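Local atomic coordinates of putative oxidoreductase molybdopterin-binding subunit (Sulfolobus tokodaii, PDB entry 4ZOH), a protein that probably serves as the molybdopterin-binding subunit of an oxidoreductase related to aldehyde oxidase and xanthine dehydrogenase, holding a pterin cytosine dinucleotide molybdenum cofactor. Residues 25-28 against 29-33; 84-87 against 88-92; 291-294 against 295-299; 634-638 against 639-643. All coordinates share one frame; numbering follows the deposited sequence.

Contact 1 of 4, residues 25-28 against 29-33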
loop_
_atom_site.group_PDB
_atom_site.type_symbol
_atom_site.label_atom_id
_atom_site.label_comp_id
_atom_site.label_asym_id
_atom_site.label_seq_id
_atom_site.Cartn_x
_atom_site.Cartn_y
_atom_site.Cartn_z
ATOM N N ASP A 25 8.510 -2.645 4.402
ATOM C CA ASP A 25 7.202 -3.071 4.876
ATOM C C ASP A 25 6.098 -2.675 3.896
ATOM O O ASP A 25 4.904 -2.909 4.187
ATOM C CB ASP A 25 6.868 -2.427 6.226
ATOM C CG ASP A 25 7.958 -2.670 7.283
ATOM O OD1 ASP A 25 8.682 -3.679 7.229
ATOM O OD2 ASP A 25 8.089 -1.771 8.102
ATOM N N ILE A 26 6.478 -1.980 2.812
ATOM C CA ILE A 26 5.508 -1.498 1.828
ATOM C C ILE A 26 5.505 -2.358 0.590
ATOM O O ILE A 26 6.551 -2.754 0.127
ATOM C CB ILE A 26 5.713 -0.017 1.440
ATOM C CG1 ILE A 26 5.824 0.819 2.727
ATOM C CG2 ILE A 26 4.510 0.433 0.611
ATOM C CD1 ILE A 26 6.382 2.202 2.492
ATOM N N GLU A 27 4.312 -2.638 0.079
ATOM C CA GLU A 27 4.117 -3.472 -1.102
ATOM C C GLU A 27 3.095 -2.803 -2.024
ATOM O O GLU A 27 2.151 -2.197 -1.557
ATOM C CB GLU A 27 3.560 -4.888 -0.763
ATOM C CG GLU A 27 4.507 -5.820 -0.041
ATOM C CD GLU A 27 5.856 -5.956 -0.715
ATOM O OE1 GLU A 27 5.943 -5.803 -1.944
ATOM O OE2 GLU A 27 6.854 -6.209 0.003
ATOM N N LEU A 28 3.264 -2.959 -3.329
ATOM C CA LEU A 28 2.221 -2.586 -4.260
ATOM C C LEU A 28 1.893 -3.827 -5.148
ATOM O O LEU A 28 2.690 -4.786 -5.207
ATOM C CB LEU A 28 2.747 -1.417 -5.085
ATOM C CG LEU A 28 2.744 -0.094 -4.327
ATOM C CD1 LEU A 28 3.621 0.949 -5.041
ATOM C CD2 LEU A 28 1.337 0.433 -3.951
ATOM N N PRO A 29 0.746 -3.829 -5.841
ATOM C CA PRO A 29 0.369 -4.997 -6.704
ATOM C C PRO A 29 1.443 -5.225 -7.791
ATOM O O PRO A 29 1.886 -4.266 -8.405
ATOM C CB PRO A 29 -0.920 -4.514 -7.401
ATOM C CG PRO A 29 -1.462 -3.390 -6.541
ATOM C CD PRO A 29 -0.221 -2.704 -5.998
ATOM N N GLY A 30 1.844 -6.470 -8.004
ATOM C CA GLY A 30 2.882 -6.831 -8.963
ATOM C C GLY A 30 4.287 -6.309 -8.733
ATOM O O GLY A 30 5.068 -6.272 -9.658
ATOM N N THR A 31 4.627 -5.928 -7.510
ATOM C CA THR A 31 5.953 -5.393 -7.201
ATOM C C THR A 31 7.035 -6.377 -7.601
ATOM O O THR A 31 6.933 -7.547 -7.276
ATOM C CB THR A 31 6.086 -5.098 -5.680
ATOM O OG1 THR A 31 5.185 -4.007 -5.330
ATOM C CG2 THR A 31 7.538 -4.690 -5.383
ATOM N N LEU A 32 8.031 -5.895 -8.325
ATOM C CA LEU A 32 9.182 -6.681 -8.702
ATOM C C LEU A 32 10.390 -6.322 -7.799
ATOM O O LEU A 32 10.421 -5.234 -7.193
ATOM C CB LEU A 32 9.556 -6.400 -10.183
ATOM C CG LEU A 32 8.530 -6.818 -11.259
ATOM C CD1 LEU A 32 8.944 -6.320 -12.646
ATOM C CD2 LEU A 32 8.467 -8.319 -11.271
ATOM N N PHE A 33 11.358 -7.232 -7.703
ATOM C CA PHE A 33 12.537 -6.993 -6.874
ATOM C C PHE A 33 13.748 -6.712 -7.733
ATOM O O PHE A 33 13.958 -7.387 -8.744
ATOM C CB PHE A 33 12.797 -8.143 -5.899
ATOM C CG PHE A 33 13.742 -7.759 -4.818
ATOM C CD1 PHE A 33 15.142 -7.958 -4.977
ATOM C CD2 PHE A 33 13.255 -7.068 -3.650
ATOM C CE1 PHE A 33 16.024 -7.542 -3.976
ATOM C CE2 PHE A 33 14.146 -6.639 -2.660
ATOM C CZ PHE A 33 15.532 -6.897 -2.816
#

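Contact 2 of 4, residues 84-87 against 88-92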
loop_
_atom_site.group_PDB
_atom_site.type_symbol
_atom_site.label_atom_id
_atom_site.label_comp_id
_atom_site.label_asym_id
_atom_site.label_seq_id
_atom_site.Cartn_x
_atom_site.Cartn_y
_atom_site.Cartn_z
ATOM N N ILE A 84 16.413 -7.594 -12.520
ATOM C CA ILE A 84 14.989 -7.554 -12.082
ATOM C C ILE A 84 14.375 -8.956 -12.039
ATOM O O ILE A 84 14.544 -9.759 -12.975
ATOM C CB ILE A 84 14.158 -6.586 -12.929
ATOM C CG1 ILE A 84 14.975 -5.297 -13.147
ATOM C CG2 ILE A 84 12.754 -6.368 -12.292
ATOM C CD1 ILE A 84 14.243 -3.993 -13.314
ATOM N N ALA A 85 13.740 -9.310 -10.927
ATOM C CA ALA A 85 13.111 -10.624 -10.868
ATOM C C ALA A 85 11.807 -10.576 -10.039
ATOM O O ALA A 85 11.443 -9.536 -9.468
ATOM C CB ALA A 85 14.080 -11.682 -10.326
ATOM N N LYS A 86 11.139 -11.709 -9.972
ATOM C CA LYS A 86 9.856 -11.856 -9.324
ATOM C C LYS A 86 9.952 -11.609 -7.855
ATOM O O LYS A 86 8.978 -11.148 -7.292
ATOM C CB LYS A 86 9.346 -13.273 -9.583
ATOM C CG LYS A 86 8.206 -13.818 -8.735
ATOM C CD LYS A 86 8.275 -15.346 -8.599
ATOM C CE LYS A 86 6.888 -15.973 -8.584
ATOM N NZ LYS A 86 6.809 -17.282 -9.319
ATOM N N ASP A 87 11.074 -11.994 -7.232
ATOM C CA ASP A 87 11.321 -11.730 -5.797
ATOM C C ASP A 87 12.814 -11.705 -5.453
ATOM O O ASP A 87 13.661 -12.015 -6.316
ATOM C CB ASP A 87 10.548 -12.703 -4.905
ATOM C CG ASP A 87 11.214 -13.996 -4.754
ATOM O OD1 ASP A 87 12.144 -14.362 -5.478
ATOM O OD2 ASP A 87 10.810 -14.683 -3.876
ATOM N N ARG A 88 13.145 -11.344 -4.213
ATOM C CA ARG A 88 14.536 -11.143 -3.822
ATOM C C ARG A 88 15.425 -12.379 -3.998
ATOM O O ARG A 88 16.599 -12.222 -4.366
ATOM C CB ARG A 88 14.661 -10.613 -2.399
ATOM C CG ARG A 88 13.861 -11.355 -1.340
ATOM C CD ARG A 88 13.674 -10.385 -0.128
ATOM N NE ARG A 88 12.700 -9.325 -0.443
ATOM C CZ ARG A 88 12.622 -8.191 0.253
ATOM N NH1 ARG A 88 13.469 -7.961 1.296
ATOM N NH2 ARG A 88 11.725 -7.287 -0.077
ATOM N N TYR A 89 14.878 -13.570 -3.738
ATOM C CA TYR A 89 15.630 -14.802 -3.808
ATOM C C TYR A 89 16.028 -15.047 -5.250
ATOM O O TYR A 89 17.174 -15.361 -5.513
ATOM C CB TYR A 89 14.798 -15.999 -3.258
ATOM C CG TYR A 89 14.724 -16.021 -1.723
ATOM C CD1 TYR A 89 15.450 -16.988 -0.978
ATOM C CD2 TYR A 89 13.948 -15.073 -0.988
ATOM C CE1 TYR A 89 15.363 -17.030 0.431
ATOM C CE2 TYR A 89 13.859 -15.127 0.413
ATOM C CZ TYR A 89 14.581 -16.097 1.112
ATOM O OH TYR A 89 14.553 -16.161 2.492
ATOM N N GLU A 90 15.083 -14.842 -6.173
ATOM C CA GLU A 90 15.322 -15.074 -7.588
ATOM C C GLU A 90 16.166 -13.994 -8.166
ATOM O O GLU A 90 17.012 -14.284 -9.016
ATOM C CB GLU A 90 14.010 -15.220 -8.368
ATOM C CG GLU A 90 13.255 -16.474 -7.919
ATOM C CD GLU A 90 11.989 -16.756 -8.725
ATOM O OE1 GLU A 90 11.758 -16.033 -9.719
ATOM O OE2 GLU A 90 11.215 -17.679 -8.382
ATOM N N ALA A 91 16.014 -12.766 -7.665
ATOM C CA ALA A 91 16.911 -11.664 -8.059
ATOM C C ALA A 91 18.371 -12.032 -7.788
ATOM O O ALA A 91 19.264 -11.782 -8.634
ATOM C CB ALA A 91 16.543 -10.327 -7.414
ATOM N N TYR A 92 18.632 -12.653 -6.628
ATOM C CA TYR A 92 20.028 -12.931 -6.307
ATOM C C TYR A 92 20.536 -14.156 -7.068
ATOM O O TYR A 92 21.699 -14.193 -7.392
ATOM C CB TYR A 92 20.318 -12.902 -4.800
ATOM C CG TYR A 92 20.449 -11.431 -4.310
ATOM C CD1 TYR A 92 19.278 -10.676 -3.987
ATOM C CD2 TYR A 92 21.703 -10.777 -4.179
ATOM C CE1 TYR A 92 19.335 -9.348 -3.540
ATOM C CE2 TYR A 92 21.780 -9.413 -3.740
ATOM C CZ TYR A 92 20.572 -8.708 -3.411
ATOM O OH TYR A 92 20.506 -7.388 -2.967
HETATM O O HOH W 1 11.934 -14.182 -11.343
#

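Contact 3 of 4, residues 291-294 against 295-299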
loop_
_atom_site.group_PDB
_atom_site.type_symbol
_atom_site.label_atom_id
_atom_site.label_comp_id
_atom_site.label_asym_id
_atom_site.label_seq_id
_atom_site.Cartn_x
_atom_site.Cartn_y
_atom_site.Cartn_z
ATOM N N ASN A 291 30.489 13.547 -3.604
ATOM C CA ASN A 291 31.638 14.494 -3.602
ATOM C C ASN A 291 31.239 15.810 -3.121
ATOM O O ASN A 291 31.936 16.418 -2.318
ATOM C CB ASN A 291 32.264 14.639 -4.983
ATOM C CG ASN A 291 32.776 13.326 -5.489
ATOM O OD1 ASN A 291 32.974 13.196 -6.659
ATOM N ND2 ASN A 291 33.003 12.337 -4.601
ATOM N N ASP A 292 30.113 16.273 -3.599
ATOM C CA ASP A 292 29.642 17.562 -3.209
ATOM C C ASP A 292 29.319 17.621 -1.638
ATOM O O ASP A 292 29.556 18.641 -0.992
ATOM C CB ASP A 292 28.381 17.851 -4.031
ATOM C CG ASP A 292 27.678 19.137 -3.603
ATOM O OD1 ASP A 292 28.295 20.253 -3.583
ATOM O OD2 ASP A 292 26.478 19.030 -3.268
ATOM N N ASP A 293 28.700 16.558 -1.105
ATOM C CA ASP A 293 28.348 16.395 0.332
ATOM C C ASP A 293 29.623 16.471 1.156
ATOM O O ASP A 293 29.793 17.374 1.958
ATOM C CB ASP A 293 27.721 14.986 0.496
ATOM C CG ASP A 293 27.282 14.680 1.938
ATOM O OD1 ASP A 293 27.072 15.642 2.701
ATOM O OD2 ASP A 293 27.162 13.471 2.257
ATOM N N GLU A 294 30.543 15.560 0.875
ATOM C CA GLU A 294 31.785 15.459 1.595
ATOM C C GLU A 294 32.761 16.623 1.440
ATOM O O GLU A 294 33.430 17.010 2.413
ATOM C CB GLU A 294 32.526 14.180 1.291
ATOM C CG GLU A 294 33.760 14.063 2.180
ATOM C CD GLU A 294 33.461 13.991 3.703
ATOM O OE1 GLU A 294 32.285 13.982 4.125
ATOM O OE2 GLU A 294 34.428 13.967 4.461
ATOM N N SER A 295 32.872 17.172 0.228
ATOM C CA SER A 295 33.708 18.341 0.069
ATOM C C SER A 295 33.249 19.551 0.949
ATOM O O SER A 295 34.101 20.285 1.472
ATOM C CB SER A 295 33.820 18.718 -1.423
ATOM O OG SER A 295 34.047 20.104 -1.606
ATOM N N GLY A 296 31.941 19.799 1.078
ATOM C CA GLY A 296 31.480 20.836 2.034
ATOM C C GLY A 296 31.968 20.512 3.468
ATOM O O GLY A 296 32.302 21.427 4.263
ATOM N N ASN A 297 31.991 19.213 3.779
ATOM C CA ASN A 297 32.470 18.696 5.101
ATOM C C ASN A 297 33.988 18.939 5.348
ATOM O O ASN A 297 34.399 19.221 6.490
ATOM C CB ASN A 297 32.154 17.195 5.233
ATOM C CG ASN A 297 30.662 16.932 5.304
ATOM O OD1 ASN A 297 29.881 17.849 5.429
ATOM N ND2 ASN A 297 30.275 15.688 5.276
ATOM N N VAL A 298 34.788 18.860 4.262
ATOM C CA VAL A 298 36.223 19.185 4.347
ATOM C C VAL A 298 36.474 20.581 4.888
ATOM O O VAL A 298 37.355 20.803 5.765
ATOM C CB VAL A 298 36.964 18.906 2.995
ATOM C CG1 VAL A 298 38.401 19.407 3.069
ATOM C CG2 VAL A 298 36.923 17.408 2.672
ATOM N N LYS A 299 35.682 21.491 4.407
ATOM C CA LYS A 299 35.695 22.837 4.828
ATOM C C LYS A 299 35.314 22.998 6.292
ATOM O O LYS A 299 35.946 23.806 6.990
ATOM C CB LYS A 299 34.785 23.654 3.944
ATOM C CG LYS A 299 35.329 23.619 2.501
ATOM C CD LYS A 299 34.438 24.445 1.607
ATOM C CE LYS A 299 34.657 24.119 0.150
ATOM N NZ LYS A 299 33.827 25.182 -0.506
HETATM O O HOH W 2 27.630 18.263 3.802
#

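Contact 4 of 4, residues 634-638 against 639-643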
loop_
_atom_site.group_PDB
_atom_site.type_symbol
_atom_site.label_atom_id
_atom_site.label_comp_id
_atom_site.label_asym_id
_atom_site.label_seq_id
_atom_site.Cartn_x
_atom_site.Cartn_y
_atom_site.Cartn_z
ATOM N N THR A 634 33.103 -6.149 6.197
ATOM C CA THR A 634 31.878 -5.988 5.434
ATOM C C THR A 634 30.616 -6.603 6.121
ATOM O O THR A 634 29.614 -6.865 5.450
ATOM C CB THR A 634 32.059 -6.566 3.998
ATOM O OG1 THR A 634 32.198 -7.971 4.100
ATOM C CG2 THR A 634 33.289 -6.010 3.312
ATOM N N ASN A 635 30.666 -6.795 7.437
ATOM C CA ASN A 635 29.534 -7.337 8.204
ATOM C C ASN A 635 29.647 -6.914 9.639
ATOM O O ASN A 635 30.662 -6.358 10.030
ATOM C CB ASN A 635 29.491 -8.840 8.106
ATOM C CG ASN A 635 30.776 -9.435 8.531
ATOM O OD1 ASN A 635 31.164 -9.326 9.699
ATOM N ND2 ASN A 635 31.501 -9.999 7.569
ATOM N N PHE A 636 28.570 -7.093 10.412
ATOM C CA PHE A 636 28.557 -6.655 11.813
ATOM C C PHE A 636 29.455 -7.461 12.743
ATOM O O PHE A 636 29.683 -7.026 13.862
ATOM C CB PHE A 636 27.148 -6.544 12.390
ATOM C CG PHE A 636 26.429 -5.320 11.974
ATOM C CD1 PHE A 636 26.983 -4.067 12.187
ATOM C CD2 PHE A 636 25.176 -5.426 11.326
ATOM C CE1 PHE A 636 26.288 -2.914 11.806
ATOM C CE2 PHE A 636 24.475 -4.284 10.974
ATOM C CZ PHE A 636 25.017 -3.013 11.215
ATOM N N GLN A 637 29.999 -8.579 12.274
ATOM C CA GLN A 637 31.076 -9.277 13.019
ATOM C C GLN A 637 32.354 -8.509 12.801
ATOM O O GLN A 637 32.902 -8.073 13.781
ATOM C CB GLN A 637 31.185 -10.759 12.620
ATOM C CG GLN A 637 32.447 -11.492 13.044
ATOM C CD GLN A 637 32.597 -12.798 12.271
ATOM O OE1 GLN A 637 32.051 -13.824 12.642
ATOM N NE2 GLN A 637 33.325 -12.750 11.166
ATOM N N ASP A 638 32.779 -8.261 11.538
ATOM C CA ASP A 638 34.086 -7.603 11.275
ATOM C C ASP A 638 34.089 -6.065 11.350
ATOM O O ASP A 638 35.142 -5.448 11.444
ATOM C CB ASP A 638 34.706 -8.028 9.924
ATOM C CG ASP A 638 34.660 -9.501 9.695
ATOM O OD1 ASP A 638 34.846 -10.281 10.648
ATOM O OD2 ASP A 638 34.413 -9.901 8.540
ATOM N N TYR A 639 32.921 -5.428 11.248
ATOM C CA TYR A 639 32.807 -3.991 11.512
ATOM C C TYR A 639 32.100 -3.828 12.864
ATOM O O TYR A 639 30.883 -3.887 12.934
ATOM C CB TYR A 639 32.075 -3.229 10.403
ATOM C CG TYR A 639 32.203 -1.745 10.620
ATOM C CD1 TYR A 639 33.334 -1.064 10.201
ATOM C CD2 TYR A 639 31.206 -1.039 11.277
ATOM C CE1 TYR A 639 33.462 0.313 10.426
ATOM C CE2 TYR A 639 31.331 0.305 11.519
ATOM C CZ TYR A 639 32.490 0.971 11.105
ATOM O OH TYR A 639 32.570 2.311 11.363
ATOM N N PRO A 640 32.876 -3.662 13.948
ATOM C CA PRO A 640 32.332 -3.942 15.300
ATOM C C PRO A 640 31.589 -2.780 15.922
ATOM O O PRO A 640 32.140 -2.114 16.840
ATOM C CB PRO A 640 33.612 -4.251 16.106
ATOM C CG PRO A 640 34.635 -3.362 15.469
ATOM C CD PRO A 640 34.335 -3.374 13.992
ATOM N N ILE A 641 30.345 -2.516 15.504
ATOM C CA ILE A 641 29.626 -1.454 16.218
ATOM C C ILE A 641 29.367 -1.982 17.679
ATOM O O ILE A 641 29.257 -3.199 17.867
ATOM C CB ILE A 641 28.344 -0.991 15.484
ATOM C CG1 ILE A 641 27.190 -2.016 15.527
ATOM C CG2 ILE A 641 28.725 -0.654 14.041
ATOM C CD1 ILE A 641 25.824 -1.345 15.185
ATOM N N PRO A 642 29.289 -1.085 18.681
ATOM C CA PRO A 642 29.222 -1.650 20.053
ATOM C C PRO A 642 27.868 -2.326 20.418
ATOM O O PRO A 642 26.795 -1.866 19.992
ATOM C CB PRO A 642 29.430 -0.448 20.964
ATOM C CG PRO A 642 29.168 0.727 20.166
ATOM C CD PRO A 642 29.470 0.383 18.711
ATOM N N THR A 643 27.949 -3.432 21.149
ATOM C CA THR A 643 26.805 -3.932 21.923
ATOM C C THR A 643 26.622 -3.147 23.232
ATOM O O THR A 643 27.448 -2.271 23.569
ATOM C CB THR A 643 26.965 -5.419 22.219
ATOM O OG1 THR A 643 27.875 -5.586 23.330
ATOM C CG2 THR A 643 27.514 -6.199 21.013
#

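Contact 1 of 4, residues 25-28 against 29-33
T31 folds back over L28 across a type II beta turn that runs from L28 to T31, and both of its polar donors converge on one carbonyl. The hydroxyl OG1 of T31 lies 2.6 Å from L28 O and donates to it, while T31 N reaches the same L28 O at 3.2 Å with a moderately bent N-H...O angle of 144°. Both donors stand above the carbonyl plane on the same face of it, so the oxygen is gripped twice from one side. The threonine is turned with OG1 beside its own backbone N (chi1 -67°), which aims the hydroxyl back at the turn; CG2 swings to the carbonyl-carbon side.

E27 approaches the same threonine at about a right angle. Its chain bends at chi2 (-52°) and brings OE1 to 3.8 Å from T31 CB, a van der Waals approach, whereas OE2 is engaged in a salt bridge with K240. L28 CB lies 3.4 Å from P29 CD, a closeness that the peptide bond into the proline imposes. G30 occupies the third position of the turn with positive phi, the usual place for glycine in a type II turn.

The turn belongs to the a/b hammerhead domain and reverses the chain just ahead of strand 32-38. L28 and T31 lean on L171 of strand 170-174, and T31 also touches K240. L32 pairs with K240 of strand 239-241, and the turn leads into a strand held between 79-85 and 239-241 in the mixed sheet.

Contact 2 of 4, residues 84-87 against 88-92
D87 caps the N terminus of helix 88-95, its carboxylate taking the amide of E90 in an N-cap bond. D87 OD1 lies 3.1 Å from E90 N, met nearly along its C-O axis with an N-H...O angle of 164°. The D87 backbone carbonyl opens the helical bonding, accepting from A91 N at 2.8 Å. With chi1 at 82°, CG sits between the backbone N and the carbonyl carbon, and this folds the carboxylate over the first helical turn; outside this stretch, OD2 pairs with a basic side chain of a neighbouring protein.

Around this cap, E90 leans back along K86. E90 OE1 packs 3.7 Å from K86 CB, and a water links the same carboxylate oxygen to K86 N. K86 NZ stays 4.5 Å from E90 OE2, beyond a salt bridge, and donates instead to the backbone of a further protein chain.

Further out, R88 is anchored by a salt bridge to D24, while Y89 OH bonds to a polar side chain and to the backbone of the same neighbouring protein that pairs with D87. Where strand 79-85 gives way to the helix, A85 CB rests 3.5 Å from A91 N.

Contact 3 of 4, residues 291-294 against 295-299
E294 and N297, three residues apart along helix 288-304, are joined side chain to side chain: N297 ND2 donates to E294 OE1 at 2.9 Å. E294 carries its CG opposite the backbone N (chi1 -174°) and then bends at chi2, which curls the carboxylate along the helix to lie beside N297. N297 has its CG beside its own N instead (chi1 -67°), bringing the amide back to meet it. The two side chains cross at about a right angle, with carboxylate and amide planes 89° apart, and ND2 meets OE1 from above the carboxylate plane. The second oxygen, OE2, forms a salt bridge with K258, and N297 ND2 has another partner in S330 OG. An alanine in place of E294 is likely to leave K258 without its counter-charge and the N297 amide less firmly fixed in rotation.

One residue earlier, a water 2.9 Å from D293 OD1 and 2.8 Å from N297 OD1 can link the two, though it has more acceptors in reach than protons to give; D293 OD2 accepts from S330 N. The helical backbone beneath is uneven: S295 N to N291 O is 2.8 Å, but G296 N to D292 O is a weak 3.4 Å.

The helix connects strands 272-282 and 313-321 as the middle of a beta-alpha-beta unit in the molybdopterin-binding region, with the D293 side chain about 8 Å from the bound molybdenum atom. N291 and S295 rest on Y130 of strand 129-138, the edge strand beside 313-321, and K299 touches Y131 and W135 of the same strand.

Contact 4 of 4, residues 634-638 against 639-643
An Asx motif at N635 organises the middle of the loop between helix 600-619 and strand 651-655. N635 O accepts from Y639 N at 2.7 Å, met almost head-on with a C=O...N angle of 170°. N635 OD1 takes D638 N at 2.7 Å, the bond that defines the motif. N635 ND2 lies 3.1 Å from D638 OD2, standing well above the carboxylate plane. Q637 NE2 reaches the other oxygen, D638 OD1, at 2.9 Å from the syn side. A leucine in place of D638 would probably leave N635 ND2 and Q637 NE2 without their shared carboxylate, the Q637 amide free to turn and the N635 amide held through OD1 alone.

Beyond D638 the chain forms an inverse gamma turn centred on P640, closed by a weak bond from I641 N to Y639 O. This turn delivers I641 to the F636 ring, where I641 CD1 lies 3.8 Å from F636 CE1. I641 has chi1 at 72°, placing CG1 between its backbone N and carbonyl carbon and directing that branch at the ring. F636 also meets F249 edge-to-face, and Y639 OH bonds to I161 N. The I641 side chain lies about 8 Å from an iron-sulfur cluster.

In the fold
From the N terminus, contact 1 closes the turn that enters strand 32-38, and contact 2 closes the passage from strand 79-85 into helix 88-95. These strands are neighbours in one mixed sheet, and the two contacts touch: F33 N probably bonds to A85 O, while the F33 ring packs on R88 and A91. Contact 3 lies within helix 288-304, its centre about 36 Å from each of the first two. Contact 4 orders a late loop before strand 651-655, about 26 Å from contact 3 between centres. All four are local and follow in series, none nesting or crossing; the first pair belongs to the hammerhead region, the others to the two cofactor-binding ranges.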